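Local coordinates for protein oligogalacturonate lyase (Yersinia enterocolitica subsp. enterocolitica, PDB 3PE7) that cleaves oligogalacturonates by beta-elimination in the bacterial cytoplasm, using a seven-bladed beta-propeller that carries manganese and calcium ions, at residues C33-N36 and K41-T44; W60-L65 and D93-V98. All blocks are in the same frame, centred on the assembly; numbering follows the deposited sequence.

Contact 1: residues C33-N36 and K41-T44; sequences CHRN and KCFT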
loop_
_atom_site.group_PDB
_atom_site.type_symbol
_atom_site.label_atom_id
_atom_site.label_comp_id
_atom_site.label_asym_id
_atom_site.label_seq_id
_atom_site.Cartn_x
_atom_site.Cartn_y
_atom_site.Cartn_z
ATOM N N CYS A 33 5.658 -11.388 -10.956
ATOM C CA CYS A 33 5.915 -9.951 -10.817
ATOM C C CYS A 33 4.701 -9.317 -10.146
ATOM O O CYS A 33 3.559 -9.741 -10.360
ATOM C CB CYS A 33 6.119 -9.291 -12.186
ATOM S SG CYS A 33 7.543 -9.943 -13.111
ATOM N N HIS A 34 4.931 -8.303 -9.335
ATOM C CA HIS A 34 3.806 -7.671 -8.659
ATOM C C HIS A 34 4.081 -6.205 -8.411
ATOM O O HIS A 34 5.232 -5.777 -8.317
ATOM C CB HIS A 34 3.528 -8.356 -7.307
ATOM C CG HIS A 34 4.640 -8.167 -6.326
ATOM N ND1 HIS A 34 4.715 -7.067 -5.496
ATOM C CD2 HIS A 34 5.767 -8.887 -6.107
ATOM C CE1 HIS A 34 5.816 -7.154 -4.762
ATOM N NE2 HIS A 34 6.477 -8.241 -5.124
ATOM N N ARG A 35 3.009 -5.428 -8.301
ATOM C CA ARG A 35 3.163 -4.018 -7.948
ATOM C C ARG A 35 3.412 -3.852 -6.449
ATOM O O ARG A 35 3.186 -4.782 -5.673
ATOM C CB ARG A 35 1.910 -3.268 -8.396
ATOM C CG ARG A 35 0.763 -3.551 -7.469
ATOM C CD ARG A 35 0.754 -2.380 -6.467
ATOM N NE ARG A 35 -0.089 -1.440 -7.094
ATOM C CZ ARG A 35 -0.089 -0.115 -7.070
ATOM N NH1 ARG A 35 0.774 0.662 -6.391
ATOM N NH2 ARG A 35 -1.037 0.424 -7.806
ATOM N N ASN A 36 3.859 -2.666 -6.019
ATOM C CA ASN A 36 4.085 -2.394 -4.597
ATOM C C ASN A 36 2.779 -2.068 -3.857
ATOM O O ASN A 36 1.700 -2.079 -4.467
ATOM C CB ASN A 36 5.147 -1.282 -4.416
ATOM C CG ASN A 36 4.628 0.126 -4.766
ATOM O OD1 ASN A 36 5.236 1.132 -4.369
ATOM N ND2 ASN A 36 3.545 0.202 -5.511
ATOM N N LYS A 41 4.648 5.479 -3.361
ATOM C CA LYS A 41 4.962 5.960 -4.715
ATOM C C LYS A 41 5.723 4.934 -5.551
ATOM O O LYS A 41 6.793 4.460 -5.134
ATOM C CB LYS A 41 5.752 7.284 -4.662
ATOM C CG LYS A 41 6.151 7.793 -6.042
ATOM C CD LYS A 41 6.916 9.114 -5.924
ATOM C CE LYS A 41 7.545 9.477 -7.264
ATOM N NZ LYS A 41 8.320 10.770 -7.170
ATOM N N CYS A 42 5.158 4.576 -6.720
ATOM C CA CYS A 42 5.828 3.677 -7.669
ATOM C C CYS A 42 6.028 4.223 -9.084
ATOM O O CYS A 42 6.853 3.715 -9.805
ATOM C CB CYS A 42 5.121 2.305 -7.771
ATOM S SG CYS A 42 3.366 2.386 -8.258
ATOM N N PHE A 43 5.244 5.232 -9.476
ATOM C CA PHE A 43 5.454 5.902 -10.747
ATOM C C PHE A 43 6.329 7.126 -10.548
ATOM O O PHE A 43 6.164 7.828 -9.572
ATOM C CB PHE A 43 4.131 6.373 -11.352
ATOM C CG PHE A 43 3.298 5.276 -11.906
ATOM C CD1 PHE A 43 3.530 4.786 -13.190
ATOM C CD2 PHE A 43 2.246 4.755 -11.147
ATOM C CE1 PHE A 43 2.708 3.765 -13.721
ATOM C CE2 PHE A 43 1.453 3.724 -11.649
ATOM C CZ PHE A 43 1.676 3.242 -12.938
ATOM N N THR A 44 7.235 7.392 -11.486
ATOM C CA THR A 44 7.947 8.679 -11.480
ATOM C C THR A 44 6.927 9.795 -11.772
ATOM O O THR A 44 5.846 9.530 -12.278
ATOM C CB THR A 44 9.129 8.718 -12.471
ATOM O OG1 THR A 44 8.712 8.332 -13.786
ATOM C CG2 THR A 44 10.225 7.777 -12.002
#
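Cys42 meets both Arg35 and Asn36, and the packing is built round its short side chain. The amide group of Asn36 rests on the CB of Cys42, with Asn36 CG 3.7 Å from Cys42 CB, while the sulfur extends beyond it to approach the guanidinium obliquely, Cys42 SG lying 3.6 Å from Arg35 NH1. SG occupies the position between the backbone N and the carbonyl carbon of its own residue (chi1 58°). The Cys42 side chain also touches Leu366 of the neighbouring blade. Lys41 adds little to the interface: its fully extended side chain leads away from Asn36 to a salt bridge with Asp92.

The segments belong to the inner part of a beta-propeller blade. Strand 33-34 is an edge strand of its sheet, and the loop holding Lys41 and Cys42 returns the chain to the adjacent strand 49-54, where Cys42 bonds to Leu51 through the backbone.

Polar anchoring comes mostly from beyond the interface. Arg35, bent at chi2 and chi3, directs NH2 to Ser357 OG and Leu366 O, linking its blade to the one that holds strand 364-369; its side chain is about 4 Å from that of His355, a manganese ligand, and about 9 Å from the metal, consistent with a second-shell place in the active site. Within the first segment, His34 ND1 donates to Arg35 O over 2.8 Å with an N-H...O angle of 164°. The donor sits above the carbonyl plane, 52° out of it, yet close to the plane of the imidazole, whose NE2 is held by Thr83 OG1.

Contact 2: residues W60-L65 and D93-V98; sequences WNYYLL and DALFYV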
loop_
_atom_site.group_PDB
_atom_site.type_symbol
_atom_site.label_atom_id
_atom_site.label_comp_id
_atom_site.label_asym_id
_atom_site.label_seq_id
_atom_site.Cartn_x
_atom_site.Cartn_y
_atom_site.Cartn_z
ATOM N N TRP A 60 12.712 -12.535 -5.331
ATOM C CA TRP A 60 11.944 -11.331 -5.693
ATOM C C TRP A 60 12.771 -10.092 -5.380
ATOM O O TRP A 60 13.180 -9.878 -4.230
ATOM C CB TRP A 60 10.623 -11.302 -4.917
ATOM C CG TRP A 60 9.720 -12.504 -5.165
ATOM C CD1 TRP A 60 10.008 -13.631 -5.912
ATOM C CD2 TRP A 60 8.403 -12.698 -4.651
ATOM N NE1 TRP A 60 8.927 -14.496 -5.893
ATOM C CE2 TRP A 60 7.942 -13.954 -5.112
ATOM C CE3 TRP A 60 7.558 -11.933 -3.837
ATOM C CZ2 TRP A 60 6.669 -14.455 -4.785
ATOM C CZ3 TRP A 60 6.317 -12.433 -3.501
ATOM C CH2 TRP A 60 5.882 -13.686 -3.964
ATOM N N ASN A 61 13.010 -9.280 -6.410
ATOM C CA ASN A 61 13.821 -8.066 -6.287
ATOM C C ASN A 61 13.108 -6.878 -6.921
ATOM O O ASN A 61 12.099 -7.049 -7.607
ATOM C CB ASN A 61 15.148 -8.250 -7.014
ATOM C CG ASN A 61 16.013 -9.341 -6.388
ATOM O OD1 ASN A 61 16.447 -9.232 -5.223
ATOM N ND2 ASN A 61 16.298 -10.358 -7.159
ATOM N N TYR A 62 13.620 -5.666 -6.668
ATOM C CA TYR A 62 13.051 -4.484 -7.329
ATOM C C TYR A 62 13.583 -4.246 -8.728
ATOM O O TYR A 62 14.767 -4.486 -9.004
ATOM C CB TYR A 62 13.291 -3.226 -6.479
ATOM C CG TYR A 62 12.384 -3.130 -5.285
ATOM C CD1 TYR A 62 11.060 -2.705 -5.431
ATOM C CD2 TYR A 62 12.844 -3.450 -4.008
ATOM C CE1 TYR A 62 10.207 -2.601 -4.325
ATOM C CE2 TYR A 62 12.007 -3.349 -2.911
ATOM C CZ TYR A 62 10.711 -2.918 -3.073
ATOM O OH TYR A 62 9.905 -2.851 -1.971
ATOM N N TYR A 63 12.693 -3.746 -9.595
ATOM C CA TYR A 63 13.001 -3.365 -10.965
ATOM C C TYR A 63 12.398 -2.009 -11.262
ATOM O O TYR A 63 11.403 -1.637 -10.654
ATOM C CB TYR A 63 12.419 -4.390 -11.951
ATOM C CG TYR A 63 13.103 -5.721 -11.861
ATOM C CD1 TYR A 63 14.084 -6.088 -12.783
ATOM C CD2 TYR A 63 12.783 -6.615 -10.839
ATOM C CE1 TYR A 63 14.753 -7.320 -12.667
ATOM C CE2 TYR A 63 13.445 -7.835 -10.714
ATOM C CZ TYR A 63 14.417 -8.182 -11.643
ATOM O OH TYR A 63 15.068 -9.391 -11.519
ATOM N N LEU A 64 13.020 -1.257 -12.178
ATOM C CA LEU A 64 12.394 -0.044 -12.694
ATOM C C LEU A 64 12.086 -0.261 -14.160
ATOM O O LEU A 64 12.990 -0.522 -14.975
ATOM C CB LEU A 64 13.312 1.185 -12.507
ATOM C CG LEU A 64 12.649 2.538 -12.755
ATOM C CD1 LEU A 64 11.695 2.898 -11.613
ATOM C CD2 LEU A 64 13.708 3.629 -12.891
ATOM N N LEU A 65 10.810 -0.152 -14.507
ATOM C CA LEU A 65 10.356 -0.387 -15.872
ATOM C C LEU A 65 10.191 0.952 -16.596
ATOM O O LEU A 65 9.452 1.834 -16.122
ATOM C CB LEU A 65 9.017 -1.152 -15.865
ATOM C CG LEU A 65 8.263 -1.378 -17.178
ATOM C CD1 LEU A 65 9.116 -2.056 -18.246
ATOM C CD2 LEU A 65 6.978 -2.178 -16.917
ATOM N N ASP A 93 14.741 10.128 -7.745
ATOM C CA ASP A 93 16.160 9.821 -7.815
ATOM C C ASP A 93 16.610 8.703 -6.874
ATOM O O ASP A 93 17.782 8.316 -6.890
ATOM C CB ASP A 93 17.001 11.090 -7.586
ATOM C CG ASP A 93 16.729 11.761 -6.253
ATOM O OD1 ASP A 93 17.503 12.680 -5.897
ATOM O OD2 ASP A 93 15.746 11.438 -5.548
ATOM N N ALA A 94 15.685 8.215 -6.051
ATOM C CA ALA A 94 16.024 7.170 -5.075
ATOM C C ALA A 94 14.906 6.164 -4.863
ATOM O O ALA A 94 13.731 6.480 -5.029
ATOM C CB ALA A 94 16.426 7.785 -3.738
ATOM N N LEU A 95 15.293 4.950 -4.483
ATOM C CA LEU A 95 14.362 3.944 -3.979
ATOM C C LEU A 95 14.669 3.695 -2.505
ATOM O O LEU A 95 15.830 3.538 -2.137
ATOM C CB LEU A 95 14.513 2.637 -4.750
ATOM C CG LEU A 95 14.043 1.331 -4.097
ATOM C CD1 LEU A 95 12.508 1.276 -4.005
ATOM C CD2 LEU A 95 14.588 0.165 -4.914
ATOM N N PHE A 96 13.633 3.681 -1.672
ATOM C CA PHE A 96 13.757 3.244 -0.268
ATOM C C PHE A 96 13.039 1.912 -0.094
ATOM O O PHE A 96 11.920 1.739 -0.585
ATOM C CB PHE A 96 13.149 4.264 0.688
ATOM C CG PHE A 96 13.916 5.555 0.756
ATOM C CD1 PHE A 96 13.637 6.591 -0.135
ATOM C CD2 PHE A 96 14.913 5.731 1.712
ATOM C CE1 PHE A 96 14.358 7.805 -0.071
ATOM C CE2 PHE A 96 15.631 6.943 1.795
ATOM C CZ PHE A 96 15.360 7.974 0.894
ATOM N N TYR A 97 13.684 0.969 0.595
ATOM C CA TYR A 97 13.066 -0.332 0.841
ATOM C C TYR A 97 13.754 -1.001 2.026
ATOM O O TYR A 97 14.813 -0.555 2.470
ATOM C CB TYR A 97 13.173 -1.230 -0.410
ATOM C CG TYR A 97 14.546 -1.841 -0.602
ATOM C CD1 TYR A 97 15.619 -1.082 -1.088
ATOM C CD2 TYR A 97 14.782 -3.189 -0.293
ATOM C CE1 TYR A 97 16.886 -1.650 -1.267
ATOM C CE2 TYR A 97 16.056 -3.754 -0.469
ATOM C CZ TYR A 97 17.094 -2.983 -0.949
ATOM O OH TYR A 97 18.356 -3.528 -1.114
ATOM N N VAL A 98 13.149 -2.073 2.524
ATOM C CA VAL A 98 13.713 -2.825 3.650
ATOM C C VAL A 98 14.332 -4.152 3.172
ATOM O O VAL A 98 13.701 -4.949 2.453
ATOM C CB VAL A 98 12.672 -3.109 4.740
ATOM C CG1 VAL A 98 13.310 -3.924 5.899
ATOM C CG2 VAL A 98 12.074 -1.812 5.269
#
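Leu95 and Tyr97 pack against the side chain of Tyr62, which reaches across from one blade of the beta-propeller to the next: Tyr62 lies on strand 61-66 of one sheet and points at strand 94-99 of the other. The CA atoms of Tyr62 and Leu95 are 9.2 Å apart, a separation bridged by side chains alone.

Along the second segment, Leu95 is the first residue to touch. Its CG stands anti to the backbone N (chi1 158°), which carries both methyl groups toward the tyrosine. CD2 fits against the root of that side chain, 4.0 Å from Tyr62 CB, whereas CD1 lies over one face of the ring. Leu51, on the strand hydrogen-bonded beside 61-66, packs against both Leu95 and Tyr62 and so extends this apolar layer.

Phe96 turns its side chain to the other surface of its sheet, where it meets Phe87, and the chain comes back to the interface at Tyr97. Here the two aromatic rings form an offset edge-to-face pair, with planes at 64° and centroids 5.5 Å apart; the edge of Tyr62 is presented to the face of Tyr97. Tyr62 CE2 makes the closest approach, 3.5 Å from Tyr97 CB, and also comes within 3.7 Å of Tyr97 CG. The side chains run past each other in opposite senses, so the two hydroxyls end up far apart and find separate partners. Tyr97 OH bonds to Glu114 OE1 on strand 114-119. Tyr62 OH bonds to Asn82 O in the loop between the blades, and this same hydroxyl oxygen lies 4.0 Å from Tyr97 CB.

Overall arrangement
The first strand, 6-8, joins the sheet that also holds 33-34 and 61-66, while strands 12-15 and 22-25 complete the sheet of the C-terminal strands, with 22-25 pairing with 376-381, and so close the propeller ring. Contact 1 then closes the short loop 37-40 between strand 33-34 and the run toward 49-54. Contact 2 opens only afterwards and spans residues 66-92, so the two follow in series without nesting or crossing. The first lies within the inner part of a blade, near the manganese site; the second ties a middle strand of that blade to the following one. They meet where His34 NE2 packs 4.1 Å from Trp60 CE3.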